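Local atomic coordinates of insecticyanin-A (Manduca sexta, PDB entry 1Z24), a protein that binds the bile pigment biliverdin IX gamma as a blue chromophore, which together with carotenes gives hornworms their green camouflage. Residues Y88-K93 with L101-L106; P14-D19 with T83-Y88; E29-P34 with A132-K137. All blocks are in the same frame, centred on the assembly; numbering follows the deposited sequence.

Contact 1. Residues Y88-K93 with L101-L106; sequences YVMTFK and LVPWVL. With BLV (biliverdin IX gamma chromophore), chain B.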
loop_
_atom_site.group_PDB
_atom_site.type_symbol
_atom_site.label_atom_id
_atom_site.label_comp_id
_atom_site.label_asym_id
_atom_site.label_seq_id
_atom_site.Cartn_x
_atom_site.Cartn_y
_atom_site.Cartn_z
ATOM N N TYR A 88 4.773 -12.663 -15.966
ATOM C CA TYR A 88 4.838 -13.952 -16.618
ATOM C C TYR A 88 4.510 -15.117 -15.700
ATOM O O TYR A 88 4.535 -15.038 -14.470
ATOM C CB TYR A 88 6.192 -14.078 -17.396
ATOM C CG TYR A 88 7.407 -14.081 -16.513
ATOM C CD1 TYR A 88 7.947 -15.277 -16.012
ATOM C CD2 TYR A 88 7.978 -12.865 -16.118
ATOM C CE1 TYR A 88 9.094 -15.301 -15.204
ATOM C CE2 TYR A 88 9.105 -12.859 -15.296
ATOM C CZ TYR A 88 9.655 -14.066 -14.853
ATOM O OH TYR A 88 10.748 -14.007 -14.024
ATOM N N VAL A 89 4.196 -16.226 -16.325
ATOM C CA VAL A 89 3.851 -17.425 -15.588
ATOM C C VAL A 89 4.811 -18.544 -15.920
ATOM O O VAL A 89 5.132 -18.722 -17.091
ATOM C CB VAL A 89 2.488 -17.914 -16.052
ATOM C CG1 VAL A 89 2.043 -19.165 -15.238
ATOM C CG2 VAL A 89 1.515 -16.717 -16.069
ATOM N N MET A 90 5.246 -19.257 -14.860
ATOM C CA MET A 90 6.145 -20.382 -14.931
ATOM C C MET A 90 5.355 -21.558 -14.427
ATOM O O MET A 90 4.816 -21.517 -13.332
ATOM C CB MET A 90 7.346 -20.151 -14.053
ATOM C CG MET A 90 8.132 -18.953 -14.583
ATOM S SD MET A 90 9.706 -18.839 -13.678
ATOM C CE MET A 90 9.187 -18.400 -11.964
ATOM N N THR A 91 5.255 -22.579 -15.251
ATOM C CA THR A 91 4.506 -23.710 -14.859
ATOM C C THR A 91 5.416 -24.866 -14.763
ATOM O O THR A 91 6.169 -25.214 -15.697
ATOM C CB THR A 91 3.521 -24.001 -15.947
ATOM O OG1 THR A 91 2.652 -22.875 -16.102
ATOM C CG2 THR A 91 2.744 -25.267 -15.583
ATOM N N PHE A 92 5.330 -25.443 -13.596
ATOM C CA PHE A 92 6.123 -26.627 -13.232
ATOM C C PHE A 92 5.233 -27.792 -12.791
ATOM O O PHE A 92 4.206 -27.579 -12.173
ATOM C CB PHE A 92 7.048 -26.344 -12.027
ATOM C CG PHE A 92 8.017 -25.287 -12.383
ATOM C CD1 PHE A 92 9.105 -25.559 -13.220
ATOM C CD2 PHE A 92 7.779 -23.992 -11.919
ATOM C CE1 PHE A 92 9.985 -24.529 -13.548
ATOM C CE2 PHE A 92 8.660 -22.945 -12.226
ATOM C CZ PHE A 92 9.750 -23.247 -13.042
ATOM N N LYS A 93 5.620 -29.026 -13.092
ATOM C CA LYS A 93 4.805 -30.155 -12.689
ATOM C C LYS A 93 5.572 -31.108 -11.801
ATOM O O LYS A 93 6.689 -31.476 -12.142
ATOM C CB LYS A 93 4.345 -30.922 -13.901
ATOM C CG LYS A 93 3.473 -30.119 -14.844
ATOM C CD LYS A 93 3.168 -30.804 -16.174
ATOM C CE LYS A 93 2.145 -30.063 -17.023
ATOM N NZ LYS A 93 2.489 -30.133 -18.455
ATOM N N LEU A 101 3.651 -20.223 -11.169
ATOM C CA LEU A 101 4.301 -19.095 -10.514
ATOM C C LEU A 101 4.227 -17.844 -11.363
ATOM O O LEU A 101 4.424 -17.867 -12.601
ATOM C CB LEU A 101 5.742 -19.353 -10.047
ATOM C CG LEU A 101 5.871 -20.688 -9.282
ATOM C CD1 LEU A 101 7.329 -20.914 -8.904
ATOM C CD2 LEU A 101 5.042 -20.627 -7.974
ATOM N N VAL A 102 3.969 -16.734 -10.663
ATOM C CA VAL A 102 3.832 -15.502 -11.344
ATOM C C VAL A 102 4.657 -14.338 -10.852
ATOM O O VAL A 102 4.164 -13.549 -10.054
ATOM C CB VAL A 102 2.310 -15.105 -11.350
ATOM C CG1 VAL A 102 2.086 -13.843 -12.180
ATOM C CG2 VAL A 102 1.380 -16.185 -11.875
ATOM N N PRO A 103 5.867 -14.180 -11.359
ATOM C CA PRO A 103 6.649 -13.043 -10.931
ATOM C C PRO A 103 6.245 -11.765 -11.681
ATOM O O PRO A 103 5.905 -11.762 -12.856
ATOM C CB PRO A 103 8.080 -13.361 -11.335
ATOM C CG PRO A 103 8.065 -14.798 -11.856
ATOM C CD PRO A 103 6.640 -15.042 -12.300
ATOM N N TRP A 104 6.270 -10.672 -10.991
ATOM C CA TRP A 104 5.950 -9.420 -11.599
ATOM C C TRP A 104 7.287 -8.692 -11.790
ATOM O O TRP A 104 8.088 -8.611 -10.872
ATOM C CB TRP A 104 5.130 -8.493 -10.631
ATOM C CG TRP A 104 3.759 -9.028 -10.388
ATOM C CD1 TRP A 104 3.458 -10.345 -10.181
ATOM C CD2 TRP A 104 2.531 -8.307 -10.291
ATOM N NE1 TRP A 104 2.110 -10.497 -9.985
ATOM C CE2 TRP A 104 1.513 -9.238 -10.013
ATOM C CE3 TRP A 104 2.203 -6.965 -10.336
ATOM C CZ2 TRP A 104 0.169 -8.842 -9.808
ATOM C CZ3 TRP A 104 0.896 -6.559 -10.178
ATOM C CH2 TRP A 104 -0.106 -7.490 -9.886
ATOM N N VAL A 105 7.533 -8.150 -12.970
ATOM C CA VAL A 105 8.768 -7.424 -13.237
ATOM C C VAL A 105 8.507 -5.951 -13.027
ATOM O O VAL A 105 7.804 -5.299 -13.816
ATOM C CB VAL A 105 9.279 -7.643 -14.694
ATOM C CG1 VAL A 105 10.704 -7.015 -14.914
ATOM C CG2 VAL A 105 9.418 -9.158 -14.828
ATOM N N LEU A 106 9.066 -5.428 -11.940
ATOM C CA LEU A 106 8.882 -4.015 -11.643
ATOM C C LEU A 106 9.698 -3.113 -12.564
ATOM O O LEU A 106 9.280 -2.028 -12.957
ATOM C CB LEU A 106 9.384 -3.722 -10.219
ATOM C CG LEU A 106 8.649 -4.473 -9.132
ATOM C CD1 LEU A 106 8.876 -3.832 -7.760
ATOM C CD2 LEU A 106 7.185 -4.557 -9.517
HETATM N NA BLV B . 9.418 -18.519 -6.706
HETATM C C1A BLV B . 8.335 -18.759 -5.928
HETATM C C2A BLV B . 7.202 -17.900 -6.226
HETATM C C3A BLV B . 7.614 -17.101 -7.251
HETATM C C4A BLV B . 9.008 -17.494 -7.533
HETATM C CMA BLV B . 6.866 -15.916 -7.971
HETATM O OA BLV B . 8.327 -19.623 -5.076
HETATM C CAA BLV B . 5.913 -17.880 -5.510
HETATM C CBA BLV B . 6.237 -17.146 -4.242
HETATM C CGA BLV B . 5.032 -17.228 -3.306
HETATM O O1A BLV B . 4.279 -16.306 -3.156
HETATM O O2A BLV B . 4.817 -18.253 -2.738
HETATM C CHB BLV B . 9.787 -16.865 -8.502
HETATM N NB BLV B . 11.884 -18.120 -8.407
HETATM C C1B BLV B . 11.145 -17.004 -8.738
HETATM C C2B BLV B . 11.965 -16.020 -9.399
HETATM C C3B BLV B . 13.188 -16.549 -9.453
HETATM C C4B BLV B . 13.135 -17.867 -8.812
HETATM C CMB BLV B . 11.506 -14.671 -9.930
HETATM C CAB BLV B . 14.405 -15.901 -10.042
HETATM C CBB BLV B . 15.544 -16.093 -9.300
HETATM C CHC BLV B . 14.234 -18.734 -8.734
HETATM N NC BLV B . 13.528 -20.686 -7.485
HETATM C C1C BLV B . 14.360 -20.031 -8.330
HETATM C C2C BLV B . 15.483 -20.888 -8.745
HETATM C C3C BLV B . 15.369 -22.105 -8.209
HETATM C C4C BLV B . 14.097 -21.982 -7.388
HETATM C CMC BLV B . 16.504 -20.485 -9.701
HETATM C CAC BLV B . 16.221 -23.388 -8.262
HETATM C CBC BLV B . 15.660 -24.601 -8.047
HETATM C CHD BLV B . 13.576 -23.008 -6.524
HETATM N ND BLV B . 11.164 -22.564 -6.822
HETATM C C1D BLV B . 12.251 -23.299 -6.269
HETATM C C2D BLV B . 11.729 -24.422 -5.430
HETATM C C3D BLV B . 10.355 -24.365 -5.474
HETATM C C4D BLV B . 10.049 -23.235 -6.333
HETATM C CMD BLV B . 12.515 -25.429 -4.647
HETATM O OD BLV B . 8.919 -22.909 -6.606
HETATM C CAD BLV B . 9.406 -25.281 -4.809
HETATM C CBD BLV B . 8.872 -26.243 -5.852
HETATM C CGD BLV B . 7.691 -27.110 -5.280
HETATM O O1D BLV B . 7.912 -28.190 -4.831
HETATM O O2D BLV B . 6.548 -26.694 -5.260
#
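The Y88 ring has P103 over one face and V105 at its edge. CD of P103 stands 4.0 Å from the centroid of the Y88 ring, offset toward the rim, a CH-pi contact. CG of P103 packs 3.5 Å from CZ of Y88, and the two side chains cross at about a right angle. CG2 of V105 lies near the ring plane, 3.7 Å from CE2 of Y88. The CB of Y88 points away from 101-106. Its CG sits between the backbone N and the carbonyl carbon (chi1 65°), and from there the ring comes back to P103. The hydroxyl at its far end hydrogen-bonds to Y48 and N116. The F92 ring meets L101 obliquely, through CE2 and CD1.

M90 bends at its last torsion (chi3 -67°). This brings CE to 3.8 Å from CG of P103 and also up to the CHB bridge of the chromophore. L101 lies against the same pigment, with CD1 3.4 Å from the pigment oxygen OD.

The backbones of M90 and L101 pair through two bonds, M90 N to L101 O and L101 N to M90 O, each 2.8 Å. Both donors lie in the carbonyl plane. Toward P103 the pairing weakens: Y88 N to P103 O is a long, weak bond. The proline nitrogen has no hydrogen to give, and V102 CA-H points at Y88 O instead. This is an antiparallel beta hairpin of a lipocalin barrel, with M90, L101, V102 and P103 lining the biliverdin pocket.

Contact 2. Residues P14-D19 with T83-Y88; sequences PVNDFD and TKQGKY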
loop_
_atom_site.group_PDB
_atom_site.type_symbol
_atom_site.label_atom_id
_atom_site.label_comp_id
_atom_site.label_asym_id
_atom_site.label_seq_id
_atom_site.Cartn_x
_atom_site.Cartn_y
_atom_site.Cartn_z
ATOM N N PRO A 14 3.518 -3.374 -12.845
ATOM C CA PRO A 14 4.784 -3.834 -13.340
ATOM C C PRO A 14 5.263 -3.032 -14.530
ATOM O O PRO A 14 4.584 -2.137 -14.988
ATOM C CB PRO A 14 4.568 -5.275 -13.720
ATOM C CG PRO A 14 3.065 -5.472 -13.859
ATOM C CD PRO A 14 2.441 -4.233 -13.278
ATOM N N VAL A 15 6.449 -3.360 -15.005
ATOM C CA VAL A 15 7.035 -2.669 -16.119
ATOM C C VAL A 15 6.188 -2.668 -17.398
ATOM O O VAL A 15 5.527 -3.648 -17.745
ATOM C CB VAL A 15 8.451 -3.233 -16.347
ATOM C CG1 VAL A 15 8.344 -4.657 -16.856
ATOM C CG2 VAL A 15 9.202 -2.408 -17.409
ATOM N N ASN A 16 6.230 -1.547 -18.104
ATOM C CA ASN A 16 5.505 -1.402 -19.353
ATOM C C ASN A 16 6.318 -1.824 -20.601
ATOM O O ASN A 16 7.568 -1.788 -20.650
ATOM C CB ASN A 16 5.165 0.091 -19.571
ATOM C CG ASN A 16 4.001 0.471 -18.739
ATOM O OD1 ASN A 16 4.022 1.399 -17.967
ATOM N ND2 ASN A 16 2.952 -0.257 -18.904
ATOM N N ASP A 17 5.606 -2.194 -21.652
ATOM C CA ASP A 17 6.298 -2.557 -22.873
ATOM C C ASP A 17 7.253 -3.682 -22.700
ATOM O O ASP A 17 8.334 -3.671 -23.251
ATOM C CB ASP A 17 7.082 -1.357 -23.379
ATOM C CG ASP A 17 6.413 -0.858 -24.643
ATOM O OD1 ASP A 17 6.202 0.330 -24.879
ATOM O OD2 ASP A 17 6.055 -1.850 -25.451
ATOM N N PHE A 18 6.831 -4.656 -21.930
ATOM C CA PHE A 18 7.683 -5.772 -21.700
ATOM C C PHE A 18 8.054 -6.521 -22.972
ATOM O O PHE A 18 7.186 -6.822 -23.783
ATOM C CB PHE A 18 6.914 -6.723 -20.822
ATOM C CG PHE A 18 7.808 -7.860 -20.320
ATOM C CD1 PHE A 18 7.520 -9.215 -20.496
ATOM C CD2 PHE A 18 8.970 -7.558 -19.622
ATOM C CE1 PHE A 18 8.326 -10.256 -20.003
ATOM C CE2 PHE A 18 9.802 -8.569 -19.139
ATOM C CZ PHE A 18 9.479 -9.925 -19.297
ATOM N N ASP A 19 9.358 -6.839 -23.101
ATOM C CA ASP A 19 9.927 -7.574 -24.221
ATOM C C ASP A 19 10.512 -8.934 -23.789
ATOM O O ASP A 19 11.657 -9.070 -23.306
ATOM C CB ASP A 19 11.051 -6.767 -24.945
ATOM C CG ASP A 19 11.528 -7.344 -26.300
ATOM O OD1 ASP A 19 11.938 -6.641 -27.211
ATOM O OD2 ASP A 19 11.481 -8.670 -26.413
ATOM N N THR A 83 -2.140 -5.790 -21.703
ATOM C CA THR A 83 -1.527 -4.556 -21.277
ATOM C C THR A 83 -0.080 -4.462 -21.739
ATOM O O THR A 83 0.467 -3.389 -21.776
ATOM C CB THR A 83 -1.542 -4.364 -19.754
ATOM O OG1 THR A 83 -0.794 -5.468 -19.182
ATOM C CG2 THR A 83 -2.958 -4.375 -19.184
ATOM N N LYS A 84 0.545 -5.571 -22.081
ATOM C CA LYS A 84 1.955 -5.544 -22.511
ATOM C C LYS A 84 2.904 -5.297 -21.340
ATOM O O LYS A 84 4.068 -4.937 -21.553
ATOM C CB LYS A 84 2.270 -4.560 -23.617
ATOM C CG LYS A 84 1.190 -4.590 -24.685
ATOM C CD LYS A 84 1.045 -5.959 -25.303
ATOM C CE LYS A 84 0.155 -6.023 -26.543
ATOM N NZ LYS A 84 -1.229 -5.532 -26.304
ATOM N N GLN A 85 2.389 -5.485 -20.108
ATOM C CA GLN A 85 3.199 -5.286 -18.890
ATOM C C GLN A 85 4.083 -6.497 -18.561
ATOM O O GLN A 85 3.886 -7.617 -19.087
ATOM C CB GLN A 85 2.368 -4.850 -17.688
ATOM C CG GLN A 85 1.738 -3.436 -17.794
ATOM C CD GLN A 85 0.569 -3.418 -16.843
ATOM O OE1 GLN A 85 0.356 -4.403 -16.122
ATOM N NE2 GLN A 85 -0.183 -2.354 -16.803
ATOM N N GLY A 86 5.078 -6.320 -17.676
ATOM C CA GLY A 86 5.959 -7.456 -17.361
ATOM C C GLY A 86 5.476 -8.334 -16.238
ATOM O O GLY A 86 5.691 -8.099 -15.018
ATOM N N LYS A 87 4.789 -9.344 -16.691
ATOM C CA LYS A 87 4.204 -10.318 -15.819
ATOM C C LYS A 87 4.192 -11.630 -16.572
ATOM O O LYS A 87 3.689 -11.716 -17.704
ATOM C CB LYS A 87 2.816 -9.757 -15.430
ATOM C CG LYS A 87 2.290 -10.410 -14.162
ATOM C CD LYS A 87 0.830 -10.065 -13.873
ATOM C CE LYS A 87 0.576 -8.600 -13.578
ATOM N NZ LYS A 87 -0.852 -8.380 -13.219
ATOM N N TYR A 88 4.773 -12.663 -15.966
ATOM C CA TYR A 88 4.838 -13.952 -16.618
ATOM C C TYR A 88 4.510 -15.117 -15.700
ATOM O O TYR A 88 4.535 -15.038 -14.470
ATOM C CB TYR A 88 6.192 -14.078 -17.396
ATOM C CG TYR A 88 7.407 -14.081 -16.513
ATOM C CD1 TYR A 88 7.947 -15.277 -16.012
ATOM C CD2 TYR A 88 7.978 -12.865 -16.118
ATOM C CE1 TYR A 88 9.094 -15.301 -15.204
ATOM C CE2 TYR A 88 9.105 -12.859 -15.296
ATOM C CZ TYR A 88 9.655 -14.066 -14.853
ATOM O OH TYR A 88 10.748 -14.007 -14.024
#
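V15 O accepts the N-H of G86 at 2.7 Å, with the donor in the carbonyl plane but the N-H bent to 138°. The CA of Q85 also lies close to V15 O, a bent CA-H...O contact. A second backbone bond runs the other way between the segments, from F18 N to K84 O at 2.8 Å. It arrives nearly along the C=O axis.

Beside these bonds the F18 ring packs on G86. CA of G86 lies over one ring face, 3.9 Å from the centroid of F18, a CH-pi contact. CG of F18 is anti to the backbone N (chi1 -171°), which lays the ring over the glycine. CG1 of V15 also touches CA of G86, so F18 and V15 both pack on this CA. A further aromatic, F23, meets F18 edge-to-face.

P14 crosses Q85 at about a right angle, with CD of P14 3.5 Å from OE1 of Q85. CB of P14 rests on G86 O at 3.3 Å. N16 runs beside Q85, and its OD1 bonds to K13. NZ of K87 forms a salt bridge with D79.

Both hydrogen bonds across the segments use backbone atoms alone. The bonding itself therefore does not depend on side-chain chemistry, while F18, V15 and P14 contribute apolar packing around G86.

Contact 3. Residues E29-P34 with A132-K137; sequences EIAKLP and AWILSK. With BLV (biliverdin IX gamma chromophore), chain B.
I134 packs on I30 and A31 at the apolar centre. Its CD1 lies 4.1 Å from CB of A31, and its CG2 meets CB of I30. Next to this, CG of L33 sits 3.8 Å from CB of A132. Beyond I134, CG1 of I30 rests on CB of S136.

The strands 29-32 and 132-136 run antiparallel, their axes 4.6 Å apart at closest approach. I30 and A31 both face I134, a classic beta bulge. I30 N bonds to I134 O, and I134 N to A31 O at 2.8 Å. L33 N to A132 O continues the pairing past the bulge. In the lipocalin fold this pair joins the strand 25-32 to the strand 127-136 and so helps close the barrel.

W133, L135 and E29 are on the face that meets the biliverdin. One face of the W133 indole lies against the pigment. The methyl CMB stands over the centre of that face, and CZ2 of W133 comes 3.4 Å from the bridge carbon CHB. CD2 of L135 touches the vinyl carbon CBB at 3.8 Å.

At the polar edge the E29 chain is extended. Its OE1 lies in the plane of the W133 ring, at the edge near CD1. The indole N-H itself goes to E38. OE2 of E29 forms a salt bridge with NZ of K32 at 2.9 Å; the lysine meets it on the syn side, 30° out of the carboxylate plane. N168 is a second partner of OE2.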
loop_
_atom_site.group_PDB
_atom_site.type_symbol
_atom_site.label_atom_id
_atom_site.label_comp_id
_atom_site.label_asym_id
_atom_site.label_seq_id
_atom_site.Cartn_x
_atom_site.Cartn_y
_atom_site.Cartn_z
ATOM N N GLU A 29 20.604 -14.610 -9.308
ATOM C CA GLU A 29 19.885 -13.986 -8.206
ATOM C C GLU A 29 20.905 -13.339 -7.275
ATOM O O GLU A 29 21.455 -14.001 -6.450
ATOM C CB GLU A 29 19.089 -15.072 -7.487
ATOM C CG GLU A 29 18.503 -14.515 -6.183
ATOM C CD GLU A 29 17.767 -15.585 -5.496
ATOM O OE1 GLU A 29 16.644 -15.950 -5.841
ATOM O OE2 GLU A 29 18.482 -16.118 -4.543
ATOM N N ILE A 30 21.184 -12.060 -7.446
ATOM C CA ILE A 30 22.162 -11.366 -6.650
ATOM C C ILE A 30 21.672 -11.307 -5.256
ATOM O O ILE A 30 22.400 -11.448 -4.291
ATOM C CB ILE A 30 22.306 -9.948 -7.216
ATOM C CG1 ILE A 30 22.887 -10.004 -8.602
ATOM C CG2 ILE A 30 23.223 -9.121 -6.349
ATOM C CD1 ILE A 30 24.175 -10.780 -8.629
ATOM N N ALA A 31 20.396 -11.086 -5.122
ATOM C CA ALA A 31 19.867 -11.024 -3.766
ATOM C C ALA A 31 18.392 -11.239 -3.816
ATOM O O ALA A 31 17.782 -11.072 -4.888
ATOM C CB ALA A 31 20.087 -9.684 -3.115
ATOM N N LYS A 32 17.804 -11.593 -2.674
ATOM C CA LYS A 32 16.346 -11.786 -2.654
ATOM C C LYS A 32 15.806 -11.510 -1.266
ATOM O O LYS A 32 16.609 -11.428 -0.356
ATOM C CB LYS A 32 16.004 -13.294 -2.890
ATOM C CG LYS A 32 16.685 -14.233 -1.861
ATOM C CD LYS A 32 16.201 -15.679 -1.896
ATOM C CE LYS A 32 17.081 -16.650 -1.057
ATOM N NZ LYS A 32 18.370 -16.820 -1.719
ATOM N N LEU A 33 14.460 -11.371 -1.127
ATOM C CA LEU A 33 13.867 -11.233 0.171
ATOM C C LEU A 33 13.709 -12.724 0.593
ATOM O O LEU A 33 13.656 -13.569 -0.340
ATOM C CB LEU A 33 12.484 -10.587 0.141
ATOM C CG LEU A 33 12.474 -9.086 -0.203
ATOM C CD1 LEU A 33 11.074 -8.526 -0.004
ATOM C CD2 LEU A 33 13.431 -8.272 0.608
ATOM N N PRO A 34 13.694 -13.067 1.880
ATOM C CA PRO A 34 13.553 -14.454 2.248
ATOM C C PRO A 34 12.333 -15.132 1.617
ATOM O O PRO A 34 11.286 -14.491 1.474
ATOM C CB PRO A 34 13.194 -14.439 3.720
ATOM C CG PRO A 34 13.570 -13.115 4.261
ATOM C CD PRO A 34 13.747 -12.222 3.077
ATOM N N ALA A 132 10.862 -10.682 -3.293
ATOM C CA ALA A 132 11.528 -9.847 -4.293
ATOM C C ALA A 132 12.887 -10.394 -4.636
ATOM O O ALA A 132 13.513 -11.028 -3.778
ATOM C CB ALA A 132 11.689 -8.412 -3.838
ATOM N N TRP A 133 13.341 -10.135 -5.885
ATOM C CA TRP A 133 14.639 -10.627 -6.343
ATOM C C TRP A 133 15.407 -9.648 -7.190
ATOM O O TRP A 133 14.858 -9.040 -8.123
ATOM C CB TRP A 133 14.431 -11.772 -7.343
ATOM C CG TRP A 133 13.735 -12.959 -6.826
ATOM C CD1 TRP A 133 14.319 -14.149 -6.444
ATOM C CD2 TRP A 133 12.280 -13.089 -6.652
ATOM N NE1 TRP A 133 13.286 -15.023 -6.036
ATOM C CE2 TRP A 133 12.041 -14.412 -6.129
ATOM C CE3 TRP A 133 11.203 -12.197 -6.859
ATOM C CZ2 TRP A 133 10.709 -14.885 -5.833
ATOM C CZ3 TRP A 133 9.913 -12.604 -6.570
ATOM C CH2 TRP A 133 9.659 -13.943 -6.078
ATOM N N ILE A 134 16.681 -9.507 -6.880
ATOM C CA ILE A 134 17.500 -8.618 -7.679
ATOM C C ILE A 134 18.215 -9.532 -8.647
ATOM O O ILE A 134 18.990 -10.426 -8.259
ATOM C CB ILE A 134 18.443 -7.779 -6.874
ATOM C CG1 ILE A 134 17.612 -6.707 -6.242
ATOM C CG2 ILE A 134 19.319 -7.034 -7.832
ATOM C CD1 ILE A 134 18.317 -6.423 -4.931
ATOM N N LEU A 135 17.923 -9.368 -9.918
ATOM C CA LEU A 135 18.525 -10.252 -10.887
ATOM C C LEU A 135 19.490 -9.557 -11.827
ATOM O O LEU A 135 19.254 -8.431 -12.265
ATOM C CB LEU A 135 17.437 -10.864 -11.824
ATOM C CG LEU A 135 16.278 -11.471 -11.053
ATOM C CD1 LEU A 135 15.290 -11.900 -12.102
ATOM C CD2 LEU A 135 16.826 -12.692 -10.361
ATOM N N SER A 136 20.574 -10.266 -12.169
ATOM C CA SER A 136 21.576 -9.718 -13.059
ATOM C C SER A 136 22.079 -10.719 -14.065
ATOM O O SER A 136 22.206 -11.910 -13.781
ATOM C CB SER A 136 22.786 -9.286 -12.232
ATOM O OG SER A 136 23.815 -8.945 -13.135
ATOM N N LYS A 137 22.397 -10.217 -15.242
ATOM C CA LYS A 137 22.949 -11.091 -16.276
ATOM C C LYS A 137 24.434 -11.483 -15.984
ATOM O O LYS A 137 24.980 -12.366 -16.596
ATOM C CB LYS A 137 22.608 -10.657 -17.681
ATOM C CG LYS A 137 21.214 -11.162 -18.028
ATOM C CD LYS A 137 20.902 -10.836 -19.466
ATOM C CE LYS A 137 19.492 -11.174 -19.832
ATOM N NZ LYS A 137 19.159 -10.707 -21.168
HETATM N NA BLV B . 9.418 -18.519 -6.706
HETATM C C1A BLV B . 8.335 -18.759 -5.928
HETATM C C2A BLV B . 7.202 -17.900 -6.226
HETATM C C3A BLV B . 7.614 -17.101 -7.251
HETATM C C4A BLV B . 9.008 -17.494 -7.533
HETATM C CMA BLV B . 6.866 -15.916 -7.971
HETATM O OA BLV B . 8.327 -19.623 -5.076
HETATM C CAA BLV B . 5.913 -17.880 -5.510
HETATM C CBA BLV B . 6.237 -17.146 -4.242
HETATM C CGA BLV B . 5.032 -17.228 -3.306
HETATM O O1A BLV B . 4.279 -16.306 -3.156
HETATM O O2A BLV B . 4.817 -18.253 -2.738
HETATM C CHB BLV B . 9.787 -16.865 -8.502
HETATM N NB BLV B . 11.884 -18.120 -8.407
HETATM C C1B BLV B . 11.145 -17.004 -8.738
HETATM C C2B BLV B . 11.965 -16.020 -9.399
HETATM C C3B BLV B . 13.188 -16.549 -9.453
HETATM C C4B BLV B . 13.135 -17.867 -8.812
HETATM C CMB BLV B . 11.506 -14.671 -9.930
HETATM C CAB BLV B . 14.405 -15.901 -10.042
HETATM C CBB BLV B . 15.544 -16.093 -9.300
HETATM C CHC BLV B . 14.234 -18.734 -8.734
HETATM N NC BLV B . 13.528 -20.686 -7.485
HETATM C C1C BLV B . 14.360 -20.031 -8.330
HETATM C C2C BLV B . 15.483 -20.888 -8.745
HETATM C C3C BLV B . 15.369 -22.105 -8.209
HETATM C C4C BLV B . 14.097 -21.982 -7.388
HETATM C CMC BLV B . 16.504 -20.485 -9.701
HETATM C CAC BLV B . 16.221 -23.388 -8.262
HETATM C CBC BLV B . 15.660 -24.601 -8.047
HETATM C CHD BLV B . 13.576 -23.008 -6.524
HETATM N ND BLV B . 11.164 -22.564 -6.822
HETATM C C1D BLV B . 12.251 -23.299 -6.269
HETATM C C2D BLV B . 11.729 -24.422 -5.430
HETATM C C3D BLV B . 10.355 -24.365 -5.474
HETATM C C4D BLV B . 10.049 -23.235 -6.333
HETATM C CMD BLV B . 12.515 -25.429 -4.647
HETATM O OD BLV B . 8.919 -22.909 -6.606
HETATM C CAD BLV B . 9.406 -25.281 -4.809
HETATM C CBD BLV B . 8.872 -26.243 -5.852
HETATM C CGD BLV B . 7.691 -27.110 -5.280
HETATM O O1D BLV B . 7.912 -28.190 -4.831
HETATM O O2D BLV B . 6.548 -26.694 -5.260
#

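Overall arrangement
Contacts 1 and 2 share Y88 and touch, with centres 12 Å apart. V105 of contact 1 probably hydrogen-bonds through its backbone to V15 and G86 of contact 2, joining the two loops to strand 97-108. Contact 3 is 15 Å from contact 1 and 19 Å from contact 2, centre to centre, and touches neither. Along the chain contact 2 closes before contact 1 opens. Contact 1 is nested inside the loop closed by contact 3, while contacts 2 and 3 cross. Contacts 1 and 3 belong to the same curled sheet and both reach the biliverdin, so a hairpin and a distant strand pair jointly line the pocket.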